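Local coordinates for protein uroporphyrinogen III synthase (Thermus thermophilus, PDB 1WCW) that probably catalyses the cyclisation of the linear tetrapyrrole hydroxymethylbilane to uroporphyrinogen III, with inversion of ring D, on the pathway to haem and related tetrapyrroles, at residues P125-G130 / E147-E152; R215-A220 / Q250-A255; Q137-P142 / A191-E196. All blocks are in the same frame, centred on the assembly; numbering follows the deposited sequence.

Interaction 1 of 3, residues P125-G130 / E147-E152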
ATOM      1  N   PRO A 125       4.304   9.185  17.258  1.00 14.80           N
ATOM      2  CA  PRO A 125       5.394   9.522  18.215  1.00 14.99           C
ATOM      3  C   PRO A 125       6.659   9.983  17.584  1.00 17.02           C
ATOM      4  O   PRO A 125       7.597  10.489  18.254  1.00 17.53           O
ATOM      5  CB  PRO A 125       5.563   8.237  19.010  1.00 17.15           C
ATOM      6  CG  PRO A 125       5.220   7.146  17.994  1.00 21.37           C
ATOM      7  CD  PRO A 125       4.004   7.726  17.266  1.00 16.49           C
ATOM      8  N   LEU A 126       6.727   9.856  16.260  1.00 15.54           N
ATOM      9  CA  LEU A 126       7.901  10.254  15.510  1.00 15.53           C
ATOM     10  C   LEU A 126       7.666  11.595  14.845  1.00 14.51           C
ATOM     11  O   LEU A 126       8.608  12.051  14.152  1.00 18.86           O
ATOM     12  CB  LEU A 126       8.199   9.173  14.439  1.00 14.91           C
ATOM     13  CG  LEU A 126       8.243   7.741  14.932  1.00 14.16           C
ATOM     14  CD1 LEU A 126       8.618   6.820  13.711  1.00 16.38           C
ATOM     15  CD2 LEU A 126       9.315   7.522  16.026  1.00 16.70           C
ATOM     16  N   LEU A 127       6.459  12.197  14.947  1.00 13.81           N
ATOM     17  CA  LEU A 127       6.200  13.468  14.288  1.00 15.93           C
ATOM     18  C   LEU A 127       6.514  14.518  15.302  1.00 13.58           C
ATOM     19  O   LEU A 127       5.758  14.698  16.285  1.00 16.07           O
ATOM     20  CB  LEU A 127       4.730  13.655  13.853  1.00 17.35           C
ATOM     21  CG  LEU A 127       4.140  12.751  12.787  1.00 20.48           C
ATOM     22  CD1 LEU A 127       2.662  13.111  12.590  1.00 23.29           C
ATOM     23  CD2 LEU A 127       4.924  12.865  11.527  1.00 16.95           C
ATOM     24  N   PRO A 128       7.555  15.282  15.048  1.00 15.10           N
ATOM     25  CA  PRO A 128       7.929  16.310  16.041  1.00 16.42           C
ATOM     26  C   PRO A 128       7.158  17.599  15.990  1.00 15.02           C
ATOM     27  O   PRO A 128       6.766  18.073  14.898  1.00 18.94           O
ATOM     28  CB  PRO A 128       9.414  16.567  15.750  1.00 18.05           C
ATOM     29  CG  PRO A 128       9.861  15.377  14.833  1.00 22.10           C
ATOM     30  CD  PRO A 128       8.603  15.078  14.035  1.00 15.87           C
ATOM     31  N   GLN A 129       6.888  18.171  17.160  1.00 15.69           N
ATOM     32  CA  GLN A 129       6.268  19.455  17.246  1.00 16.25           C
ATOM     33  C   GLN A 129       7.310  20.368  16.607  1.00 17.65           C
ATOM     34  O   GLN A 129       8.505  20.404  17.012  1.00 20.92           O
ATOM     35  CB  GLN A 129       6.036  19.775  18.694  1.00 16.94           C
ATOM     36  CG  GLN A 129       5.180  20.999  18.766  1.00 27.95           C
ATOM     37  CD  GLN A 129       3.664  20.753  18.436  1.00 26.31           C
ATOM     38  OE1 GLN A 129       3.046  21.682  17.848  1.00 40.83           O
ATOM     39  NE2 GLN A 129       3.071  19.631  18.834  1.00 24.94           N
ATOM     40  N   GLY A 130       6.886  21.168  15.637  1.00 18.15           N
ATOM     41  CA  GLY A 130       7.835  21.997  14.923  1.00 17.91           C
ATOM     42  C   GLY A 130       7.243  23.271  14.343  1.00 17.22           C
ATOM     43  O   GLY A 130       6.167  23.719  14.772  1.00 21.12           O
ATOM     44  N   GLU A 147      -2.096  13.898   7.603  1.00 14.58           N
ATOM     45  CA  GLU A 147      -2.176  15.281   7.237  1.00 15.96           C
ATOM     46  C   GLU A 147      -2.621  16.186   8.348  1.00 15.18           C
ATOM     47  O   GLU A 147      -2.064  17.250   8.569  1.00 17.51           O
ATOM     48  CB  GLU A 147      -3.088  15.477   6.019  1.00 18.93           C
ATOM     49  CG  GLU A 147      -2.336  15.052   4.801  1.00 20.48           C
ATOM     50  CD  GLU A 147      -2.681  15.844   3.526  1.00 32.88           C
ATOM     51  OE1 GLU A 147      -2.819  17.098   3.533  1.00 38.40           O
ATOM     52  OE2 GLU A 147      -2.779  15.208   2.476  1.00 26.23           O
ATOM     53  N   ASN A 148      -3.576  15.700   9.107  1.00 14.60           N
ATOM     54  CA  ASN A 148      -4.060  16.454  10.222  1.00 17.30           C
ATOM     55  C   ASN A 148      -3.003  16.485  11.333  1.00 15.81           C
ATOM     56  O   ASN A 148      -2.789  17.548  11.974  1.00 16.53           O
ATOM     57  CB  ASN A 148      -5.377  15.849  10.707  1.00 22.71           C
ATOM     58  CG  ASN A 148      -6.526  16.212   9.800  1.00 35.28           C
ATOM     59  OD1 ASN A 148      -6.780  17.390   9.571  1.00 43.03           O
ATOM     60  ND2 ASN A 148      -7.222  15.215   9.277  1.00 38.78           N
ATOM     61  N   ALA A 149      -2.335  15.351  11.593  1.00 14.69           N
ATOM     62  CA  ALA A 149      -1.290  15.382  12.629  1.00 13.68           C
ATOM     63  C   ALA A 149      -0.142  16.349  12.263  1.00 14.47           C
ATOM     64  O   ALA A 149       0.356  17.079  13.131  1.00 12.42           O
ATOM     65  CB  ALA A 149      -0.749  14.014  12.845  1.00 13.66           C
ATOM     66  N   LEU A 150       0.287  16.432  10.993  1.00 12.54           N
ATOM     67  CA  LEU A 150       1.357  17.346  10.634  1.00 13.49           C
ATOM     68  C   LEU A 150       0.914  18.764  10.936  1.00 12.19           C
ATOM     69  O   LEU A 150       1.727  19.567  11.443  1.00 14.16           O
ATOM     70  CB  LEU A 150       1.708  17.216   9.155  1.00 16.03           C
ATOM     71  CG  LEU A 150       2.515  15.953   8.865  1.00 13.34           C
ATOM     72  CD1 LEU A 150       2.519  15.767   7.367  1.00 14.98           C
ATOM     73  CD2 LEU A 150       3.919  16.042   9.469  1.00 14.14           C
ATOM     74  N   ALA A 151      -0.346  19.090  10.639  1.00 15.88           N
ATOM     75  CA  ALA A 151      -0.829  20.457  10.920  1.00 16.80           C
ATOM     76  C   ALA A 151      -0.882  20.704  12.418  1.00 19.84           C
ATOM     77  O   ALA A 151      -0.457  21.787  12.887  1.00 17.90           O
ATOM     78  CB  ALA A 151      -2.229  20.653  10.287  1.00 18.91           C
ATOM     79  N   GLU A 152      -1.339  19.718  13.184  1.00 17.75           N
ATOM     80  CA  GLU A 152      -1.387  19.857  14.654  1.00 19.85           C
ATOM     81  C   GLU A 152       0.015  20.068  15.225  1.00 21.62           C
ATOM     82  O   GLU A 152       0.208  20.797  16.225  1.00 20.26           O
ATOM     83  CB  GLU A 152      -2.051  18.634  15.297  1.00 23.80           C
ATOM     84  CG  GLU A 152      -3.549  18.570  15.115  1.00 30.44           C
ATOM     85  CD  GLU A 152      -4.153  17.321  15.777  1.00 42.88           C
ATOM     86  OE1 GLU A 152      -3.740  16.172  15.450  1.00 46.86           O
ATOM     87  OE2 GLU A 152      -5.050  17.484  16.636  1.00 49.99           O
TER
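Leu-127 meets the helix that carries Ala-149 and Leu-150 with a forked end, one methyl for each partner. Its CD1 presses onto CB of Ala-149 at 3.5 Å, a close approach of methyl to methyl. The other branch, CD2, meets CD2 of Leu-150 at 3.9 Å, and the two leucines cross at about a right angle, so that they touch through their ends. CG of Leu-127 stands anti to its own carbonyl carbon (chi1 -65°), which carries the fork out of the loop and onto the helix. CB of Ala-149 points at the loop, whereas Leu-150 leaves the helix at an angle to it and only its end turns inward.

The helix, 144-152, is the connection of a beta-alpha-beta crossover between the neighbouring parallel strands 132-137 and 155-167, and residues 125-130 form the loop leading into the first of these strands. Leu-150 therefore also packs on Ala-134 and Val-157, one from each strand, while Leu-127 extends the same apolar layer to Leu-95 of strand 93-96. Branched aliphatic side chains suit this place, since they fill the space between helix and sheet without burying a polar group.

Toward the end of the helix the contact becomes more exposed. Gln-129 has CG anti to its backbone N, and a bend at chi2 (76°) swings its flexible chain toward the last turn, where its CD lies 4.1 Å from the backbone O of Glu-152. Arg-153, just beyond the helix, binds the loop as well: its NE is hydrogen-bonded to the O of Leu-127, and its backbone pairs with that of Gly-130.

Interaction 2 of 3, residues R215-A220 / Q250-A255; sequences RVKALA and QGFKRA
Strand residues 217-220 lie against the helix that holds residues 250-255, and the two backbones come nearest at Leu-219 and Phe-252, whose CA atoms are 7.8 Å apart, a spacing bridged by the two side chains themselves. Both of these side chains leave their backbones toward the other segment and cross at about a right angle. Leu-219 lays CD1 over one face of the phenylalanine ring, 3.9 Å from the ring centroid of Phe-252 and 17° off the normal, a CH-pi contact. Its second methyl, CD2, sits over the same face farther out, 3.4 Å from CD1 of Phe-252, so the two methyls cover one face of the ring together.

The ring is carried there because CG of Phe-252 is anti to its backbone N (chi1 171°), which sends the benzyl group toward the strand. Lys-217 arrives from another direction: its aliphatic CD lies near the ring plane, 4.1 Å from CE1 of Phe-252 at the edge. A bend at chi4 then leads the ammonium group away from the segment, and the lysine makes a cation-pi contact with Phe-237. A long chain suits this position, apolar along its length and charged at its end. Were an alanine to stand in place of Phe-252, the methyls of Leu-219 would probably lose their aromatic partner and a gap would be likely to open between helix and strand.

Phe-252 also touches Ala-186 of the adjacent strand and Val-9, while Ala-218 and Ala-220, facing the other way, pack on helix 223-231. Helices thus cover both faces of a parallel five-stranded sheet, the three-layer alpha/beta sandwich of this domain, with the C-terminal helix 245-260 folded back across one face.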
ATOM      1  N   ARG A 215     -17.413 -17.795   3.955  1.00 12.51           N
ATOM      2  CA  ARG A 215     -17.434 -18.611   2.739  1.00 17.19           C
ATOM      3  C   ARG A 215     -16.155 -18.601   1.913  1.00 14.96           C
ATOM      4  O   ARG A 215     -15.862 -19.596   1.230  1.00 17.91           O
ATOM      5  CB  ARG A 215     -18.575 -18.215   1.791  1.00 21.49           C
ATOM      6  CG  ARG A 215     -20.026 -18.376   2.336  1.00 30.41           C
ATOM      7  CD  ARG A 215     -21.042 -17.760   1.356  1.00 37.70           C
ATOM      8  NE  ARG A 215     -20.417 -17.028   0.261  1.00 44.40           N
ATOM      9  CZ  ARG A 215     -20.572 -15.725   0.055  1.00 48.31           C
ATOM     10  NH1 ARG A 215     -19.948 -15.131  -0.957  1.00 52.45           N
ATOM     11  NH2 ARG A 215     -21.356 -15.012   0.860  1.00 44.27           N
ATOM     12  N   VAL A 216     -15.426 -17.480   1.893  1.00 12.11           N
ATOM     13  CA  VAL A 216     -14.171 -17.395   1.131  1.00 10.34           C
ATOM     14  C   VAL A 216     -13.093 -17.041   2.134  1.00 10.76           C
ATOM     15  O   VAL A 216     -13.273 -16.089   2.925  1.00 12.52           O
ATOM     16  CB  VAL A 216     -14.314 -16.252   0.116  1.00  9.84           C
ATOM     17  CG1 VAL A 216     -12.978 -16.060  -0.617  1.00 11.05           C
ATOM     18  CG2 VAL A 216     -15.417 -16.588  -0.878  1.00 14.92           C
ATOM     19  N   LYS A 217     -11.995 -17.726   2.118  1.00  8.27           N
ATOM     20  CA  LYS A 217     -10.932 -17.428   3.114  1.00  8.44           C
ATOM     21  C   LYS A 217     -10.086 -16.242   2.636  1.00  9.38           C
ATOM     22  O   LYS A 217      -9.507 -16.300   1.546  1.00  9.69           O
ATOM     23  CB  LYS A 217     -10.120 -18.690   3.303  1.00 10.42           C
ATOM     24  CG  LYS A 217     -10.958 -19.776   4.024  1.00 12.70           C
ATOM     25  CD  LYS A 217     -10.210 -21.063   4.054  1.00 16.45           C
ATOM     26  CE  LYS A 217     -11.006 -22.136   4.834  1.00 14.02           C
ATOM     27  NZ  LYS A 217     -12.304 -22.451   4.225  1.00 21.07           N
ATOM     28  N   ALA A 218      -9.957 -15.223   3.493  1.00  8.88           N
ATOM     29  CA  ALA A 218      -9.142 -14.085   3.148  1.00  7.76           C
ATOM     30  C   ALA A 218      -7.713 -14.335   3.536  1.00  7.54           C
ATOM     31  O   ALA A 218      -7.440 -14.779   4.692  1.00  9.38           O
ATOM     32  CB  ALA A 218      -9.672 -12.857   3.825  1.00  9.62           C
ATOM     33  N   LEU A 219      -6.783 -14.120   2.625  1.00  7.83           N
ATOM     34  CA  LEU A 219      -5.373 -14.346   2.870  1.00  7.47           C
ATOM     35  C   LEU A 219      -4.689 -13.011   2.769  1.00  7.84           C
ATOM     36  O   LEU A 219      -5.000 -12.223   1.869  1.00  9.07           O
ATOM     37  CB  LEU A 219      -4.730 -15.304   1.826  1.00  8.34           C
ATOM     38  CG  LEU A 219      -5.606 -16.526   1.505  1.00  8.15           C
ATOM     39  CD1 LEU A 219      -4.958 -17.341   0.405  1.00 10.48           C
ATOM     40  CD2 LEU A 219      -5.838 -17.376   2.701  1.00 10.56           C
ATOM     41  N   ALA A 220      -3.741 -12.747   3.690  1.00  8.14           N
ATOM     42  CA  ALA A 220      -3.060 -11.431   3.682  1.00  8.38           C
ATOM     43  C   ALA A 220      -1.553 -11.568   3.638  1.00  8.26           C
ATOM     44  O   ALA A 220      -1.051 -12.377   4.445  1.00 10.35           O
ATOM     45  CB  ALA A 220      -3.449 -10.607   4.948  1.00  9.59           C
ATOM     46  N   GLN A 250       1.911 -21.579  -0.059  1.00 13.53           N
ATOM     47  CA  GLN A 250       2.237 -22.811   0.587  1.00 12.31           C
ATOM     48  C   GLN A 250       1.820 -22.838   2.024  1.00 10.14           C
ATOM     49  O   GLN A 250       1.349 -23.867   2.539  1.00 11.42           O
ATOM     50  CB  GLN A 250       3.733 -23.090   0.483  1.00 14.55           C
ATOM     51  CG  GLN A 250       4.101 -23.144  -0.954  1.00 22.06           C
ATOM     52  CD  GLN A 250       5.514 -23.538  -1.091  1.00 26.01           C
ATOM     53  OE1 GLN A 250       5.838 -24.717  -0.899  1.00 25.94           O
ATOM     54  NE2 GLN A 250       6.385 -22.572  -1.395  1.00 26.34           N
ATOM     55  N   GLY A 251       1.965 -21.699   2.664  1.00 11.00           N
ATOM     56  CA  GLY A 251       1.529 -21.600   4.053  1.00 11.38           C
ATOM     57  C   GLY A 251       0.006 -21.789   4.140  1.00 11.22           C
ATOM     58  O   GLY A 251      -0.524 -22.497   5.023  1.00 10.53           O
ATOM     59  N   PHE A 252      -0.723 -21.159   3.190  1.00 10.87           N
ATOM     60  CA  PHE A 252      -2.151 -21.392   3.129  1.00 11.41           C
ATOM     61  C   PHE A 252      -2.517 -22.864   2.899  1.00  8.47           C
ATOM     62  O   PHE A 252      -3.368 -23.387   3.558  1.00 10.86           O
ATOM     63  CB  PHE A 252      -2.752 -20.515   2.023  1.00 11.03           C
ATOM     64  CG  PHE A 252      -4.203 -20.829   1.719  1.00 10.38           C
ATOM     65  CD1 PHE A 252      -5.168 -20.759   2.713  1.00 10.44           C
ATOM     66  CD2 PHE A 252      -4.585 -21.170   0.443  1.00 11.53           C
ATOM     67  CE1 PHE A 252      -6.484 -21.014   2.415  1.00 13.67           C
ATOM     68  CE2 PHE A 252      -5.954 -21.434   0.133  1.00 14.24           C
ATOM     69  CZ  PHE A 252      -6.887 -21.345   1.123  1.00 14.87           C
ATOM     70  N   LYS A 253      -1.857 -23.492   1.958  1.00  9.91           N
ATOM     71  CA  LYS A 253      -2.122 -24.913   1.662  1.00 11.08           C
ATOM     72  C   LYS A 253      -1.942 -25.788   2.914  1.00 11.26           C
ATOM     73  O   LYS A 253      -2.838 -26.623   3.220  1.00 11.62           O
ATOM     74  CB  LYS A 253      -1.137 -25.303   0.572  1.00 12.41           C
ATOM     75  CG  LYS A 253      -1.363 -26.678  -0.007  1.00 17.90           C
ATOM     76  CD  LYS A 253      -0.391 -26.813  -1.218  1.00 20.09           C
ATOM     77  CE  LYS A 253      -0.466 -28.185  -1.796  1.00 25.71           C
ATOM     78  NZ  LYS A 253      -1.552 -28.230  -2.799  1.00 27.88           N
ATOM     79  N   ARG A 254      -0.878 -25.556   3.653  1.00 10.12           N
ATOM     80  CA  ARG A 254      -0.661 -26.341   4.854  1.00  9.25           C
ATOM     81  C   ARG A 254      -1.714 -26.038   5.921  1.00 12.37           C
ATOM     82  O   ARG A 254      -2.239 -26.929   6.569  1.00 14.95           O
ATOM     83  CB  ARG A 254       0.752 -26.068   5.346  1.00 11.02           C
ATOM     84  CG  ARG A 254       1.079 -26.875   6.594  1.00 11.07           C
ATOM     85  CD  ARG A 254       2.530 -26.621   6.927  1.00 12.51           C
ATOM     86  NE  ARG A 254       2.965 -27.368   8.115  1.00 16.90           N
ATOM     87  CZ  ARG A 254       3.321 -28.646   8.095  1.00 16.72           C
ATOM     88  NH1 ARG A 254       3.711 -29.229   9.258  1.00 19.47           N
ATOM     89  NH2 ARG A 254       3.320 -29.322   6.965  1.00 16.82           N
ATOM     90  N   ALA A 255      -2.040 -24.757   6.116  1.00 12.72           N
ATOM     91  CA  ALA A 255      -3.041 -24.356   7.100  1.00 14.06           C
ATOM     92  C   ALA A 255      -4.386 -24.941   6.809  1.00 13.15           C
ATOM     93  O   ALA A 255      -5.058 -25.446   7.709  1.00 17.71           O
ATOM     94  CB  ALA A 255      -3.103 -22.817   7.121  1.00 15.90           C
TER

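Interaction 3 of 3, residues Q137-P142 / A191-E196; sequences QLYGKP and AAIQVE
Tyr-139 holds its CG between the backbone N and the carbonyl carbon, the crowded position (chi1 50°), and Ile-193 answers with CG1 anti to its backbone N (chi1 -158°) and a nearly straight chain. With these torsions the two side chains slide past each other in opposite directions, and the tip of the isoleucine, CD1, comes to the edge of the tyrosine ring near its plane, 3.8 Å from CE1 of Tyr-139. The same methyl rests on Lys-141, whose CB is 4.1 Å away from CD1 of Ile-193. The extended CG1-CD1 arm of isoleucine is long enough to bring one methyl to both of these residues.

Lys-141 is bent at chi2 and chi4, and its chain crosses Glu-196 at about a right angle, with CE 4.1 Å from CB of Glu-196. The charged ends are not paired here: NZ of Lys-141 lies 5.4 Å from OE2 of Glu-196 and makes its salt bridge with Glu-200, while that carboxylate oxygen is hydrogen-bonded to NE1 of Trp-232. Opposite charges at this distance would still be expected to attract. At the positive phi of Gly-140 (103°) a CB would be jammed against the carbonyl O of Tyr-139, which calls for glycine.

The hydroxyl of Tyr-139 is hydrogen-bonded to Arg-97, and a glycerol, probably from the crystallisation liquor, lies about 4 Å from its side chain. The contact spans the two alpha/beta domains: the loop follows strand 132-137 of the mixed sheet, His-165 of strand 155-167 touches both Tyr-139 and Ile-193, and helix 192-201 is backed by strand 186-189 and helix 223-231 of the other domain.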
ATOM      1  N   GLN A 137       5.016  12.872   0.918  1.00  8.42           N
ATOM      2  CA  GLN A 137       4.898  12.150  -0.342  1.00  6.79           C
ATOM      3  C   GLN A 137       3.712  11.197  -0.246  1.00  8.93           C
ATOM      4  O   GLN A 137       3.636  10.363   0.673  1.00  9.77           O
ATOM      5  CB  GLN A 137       6.175  11.360  -0.562  1.00  9.87           C
ATOM      6  CG  GLN A 137       6.149  10.427  -1.796  1.00 10.33           C
ATOM      7  CD  GLN A 137       5.796   8.987  -1.417  1.00  9.12           C
ATOM      8  OE1 GLN A 137       4.886   8.368  -2.019  1.00 12.11           O
ATOM      9  NE2 GLN A 137       6.487   8.466  -0.494  1.00  6.73           N
ATOM     10  N   LEU A 138       2.771  11.323  -1.188  1.00 10.05           N
ATOM     11  CA  LEU A 138       1.520  10.556  -1.285  1.00 11.56           C
ATOM     12  C   LEU A 138       1.546   9.663  -2.517  1.00 10.57           C
ATOM     13  O   LEU A 138       2.466   9.692  -3.356  1.00 11.09           O
ATOM     14  CB  LEU A 138       0.429  11.580  -1.439  1.00 14.37           C
ATOM     15  CG  LEU A 138       0.316  12.572  -0.286  1.00 16.68           C
ATOM     16  CD1 LEU A 138      -0.627  13.736  -0.672  1.00 22.12           C
ATOM     17  CD2 LEU A 138      -0.186  11.822   0.973  1.00 19.42           C
ATOM     18  N   TYR A 139       0.527   8.817  -2.585  1.00 12.44           N
ATOM     19  CA  TYR A 139       0.397   7.843  -3.653  1.00 11.81           C
ATOM     20  C   TYR A 139      -1.047   7.732  -4.160  1.00 13.55           C
ATOM     21  O   TYR A 139      -1.428   6.706  -4.700  1.00 15.36           O
ATOM     22  CB  TYR A 139       0.915   6.505  -3.224  1.00 14.03           C
ATOM     23  CG  TYR A 139       0.379   6.052  -1.913  1.00 13.36           C
ATOM     24  CD1 TYR A 139      -0.838   5.349  -1.806  1.00 15.02           C
ATOM     25  CD2 TYR A 139       1.099   6.304  -0.719  1.00 13.31           C
ATOM     26  CE1 TYR A 139      -1.337   4.881  -0.539  1.00 12.59           C
ATOM     27  CE2 TYR A 139       0.640   5.874   0.502  1.00 12.74           C
ATOM     28  CZ  TYR A 139      -0.587   5.152   0.589  1.00 11.82           C
ATOM     29  OH  TYR A 139      -1.039   4.670   1.759  1.00 14.63           O
ATOM     30  N   GLY A 140      -1.810   8.790  -4.009  1.00 12.30           N
ATOM     31  CA  GLY A 140      -3.173   8.848  -4.574  1.00 15.58           C
ATOM     32  C   GLY A 140      -4.335   8.648  -3.637  1.00 17.69           C
ATOM     33  O   GLY A 140      -5.447   8.949  -3.999  1.00 20.54           O
ATOM     34  N   LYS A 141      -4.102   8.128  -2.452  1.00 13.76           N
ATOM     35  CA  LYS A 141      -5.178   7.833  -1.495  1.00 13.83           C
ATOM     36  C   LYS A 141      -5.039   8.847  -0.359  1.00 15.01           C
ATOM     37  O   LYS A 141      -3.908   9.074   0.128  1.00 13.59           O
ATOM     38  CB  LYS A 141      -4.981   6.429  -0.958  1.00 17.88           C
ATOM     39  CG  LYS A 141      -6.150   5.814  -0.099  1.00 22.96           C
ATOM     40  CD  LYS A 141      -7.149   5.163  -1.004  1.00 23.03           C
ATOM     41  CE  LYS A 141      -8.175   4.281  -0.264  1.00 17.43           C
ATOM     42  NZ  LYS A 141      -8.823   4.937   0.953  1.00 19.63           N
ATOM     43  N   PRO A 142      -6.123   9.450   0.120  1.00 13.79           N
ATOM     44  CA  PRO A 142      -5.991  10.422   1.211  1.00 14.53           C
ATOM     45  C   PRO A 142      -5.379   9.775   2.452  1.00 11.24           C
ATOM     46  O   PRO A 142      -5.658   8.630   2.770  1.00 13.12           O
ATOM     47  CB  PRO A 142      -7.435  10.815   1.535  1.00 20.32           C
ATOM     48  CG  PRO A 142      -8.178  10.519   0.299  1.00 14.54           C
ATOM     49  CD  PRO A 142      -7.507   9.419  -0.439  1.00 15.20           C
ATOM     50  N   ALA A 191      -1.602  -5.967  -0.346  1.00  9.84           N
ATOM     51  CA  ALA A 191      -1.376  -4.623   0.188  1.00  9.92           C
ATOM     52  C   ALA A 191      -2.665  -4.163   0.835  1.00  8.98           C
ATOM     53  O   ALA A 191      -3.764  -4.442   0.336  1.00  8.85           O
ATOM     54  CB  ALA A 191      -1.028  -3.642  -0.987  1.00 12.21           C
ATOM     55  N   ALA A 192      -2.583  -3.352   1.858  1.00  8.67           N
ATOM     56  CA  ALA A 192      -3.738  -2.826   2.516  1.00  7.96           C
ATOM     57  C   ALA A 192      -4.610  -2.040   1.601  1.00  8.57           C
ATOM     58  O   ALA A 192      -5.839  -2.091   1.737  1.00  9.13           O
ATOM     59  CB  ALA A 192      -3.292  -1.940   3.713  1.00 10.29           C
ATOM     60  N   ILE A 193      -4.013  -1.280   0.662  1.00  8.52           N
ATOM     61  CA  ILE A 193      -4.861  -0.489  -0.210  1.00 10.15           C
ATOM     62  C   ILE A 193      -5.824  -1.372  -1.051  1.00  7.31           C
ATOM     63  O   ILE A 193      -6.903  -0.920  -1.431  1.00  8.35           O
ATOM     64  CB  ILE A 193      -3.977   0.426  -1.111  1.00 10.65           C
ATOM     65  CG1 ILE A 193      -4.804   1.609  -1.609  1.00 11.67           C
ATOM     66  CG2 ILE A 193      -3.373  -0.387  -2.246  1.00 12.08           C
ATOM     67  CD1 ILE A 193      -3.899   2.692  -2.352  1.00 11.93           C
ATOM     68  N   GLN A 194      -5.485  -2.617  -1.328  1.00  7.66           N
ATOM     69  CA  GLN A 194      -6.399  -3.471  -2.099  1.00  7.81           C
ATOM     70  C   GLN A 194      -7.632  -3.812  -1.235  1.00  6.72           C
ATOM     71  O   GLN A 194      -8.734  -3.899  -1.772  1.00  7.92           O
ATOM     72  CB  GLN A 194      -5.698  -4.782  -2.450  1.00  7.23           C
ATOM     73  CG  GLN A 194      -4.647  -4.500  -3.523  1.00 10.27           C
ATOM     74  CD  GLN A 194      -3.513  -5.450  -3.569  1.00 10.06           C
ATOM     75  OE1 GLN A 194      -3.555  -6.478  -2.954  1.00 11.01           O
ATOM     76  NE2 GLN A 194      -2.493  -5.115  -4.340  1.00 12.74           N
ATOM     77  N   VAL A 195      -7.443  -4.001   0.075  1.00  6.94           N
ATOM     78  CA  VAL A 195      -8.567  -4.251   0.979  1.00  7.41           C
ATOM     79  C   VAL A 195      -9.420  -3.001   0.978  1.00  7.23           C
ATOM     80  O   VAL A 195     -10.644  -3.119   0.881  1.00  7.92           O
ATOM     81  CB  VAL A 195      -8.032  -4.504   2.430  1.00  7.27           C
ATOM     82  CG1 VAL A 195      -9.226  -4.713   3.375  1.00  8.46           C
ATOM     83  CG2 VAL A 195      -7.142  -5.744   2.463  1.00  8.21           C
ATOM     84  N   GLU A 196      -8.821  -1.808   1.090  1.00  9.22           N
ATOM     85  CA  GLU A 196      -9.581  -0.578   1.174  1.00  7.80           C
ATOM     86  C   GLU A 196     -10.342  -0.353  -0.100  1.00  8.21           C
ATOM     87  O   GLU A 196     -11.554  -0.041  -0.061  1.00  9.45           O
ATOM     88  CB  GLU A 196      -8.640   0.614   1.441  1.00  9.47           C
ATOM     89  CG  GLU A 196      -7.742   0.537   2.689  1.00 10.44           C
ATOM     90  CD  GLU A 196      -8.469   0.435   4.014  1.00 14.65           C
ATOM     91  OE1 GLU A 196      -7.777   0.100   5.020  1.00 20.94           O
ATOM     92  OE2 GLU A 196      -9.692   0.665   4.107  1.00 14.18           O
TER

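How the interactions relate
Following the chain from the N terminus, the loop at 125-130 comes first, and interaction 1 closes at helix 144-152 after a single strand, a local tie within the mixed-sheet domain. Interaction 3 starts inside that interval, at 137-142, and closes only at 191-196, so the two cross along the sequence. They also touch in space, where OE2 of Glu-147 lies 4.1 Å from CD1 of Leu-138. By reaching from 137-142 to helix 192-201, interaction 3 joins the mixed-sheet domain to the parallel-sheet domain. Interaction 2 follows in series, bringing the C-terminal helix back to strand 217-221; its centre is about 38 Å from that of interaction 1, on the opposite side of the chain's centre.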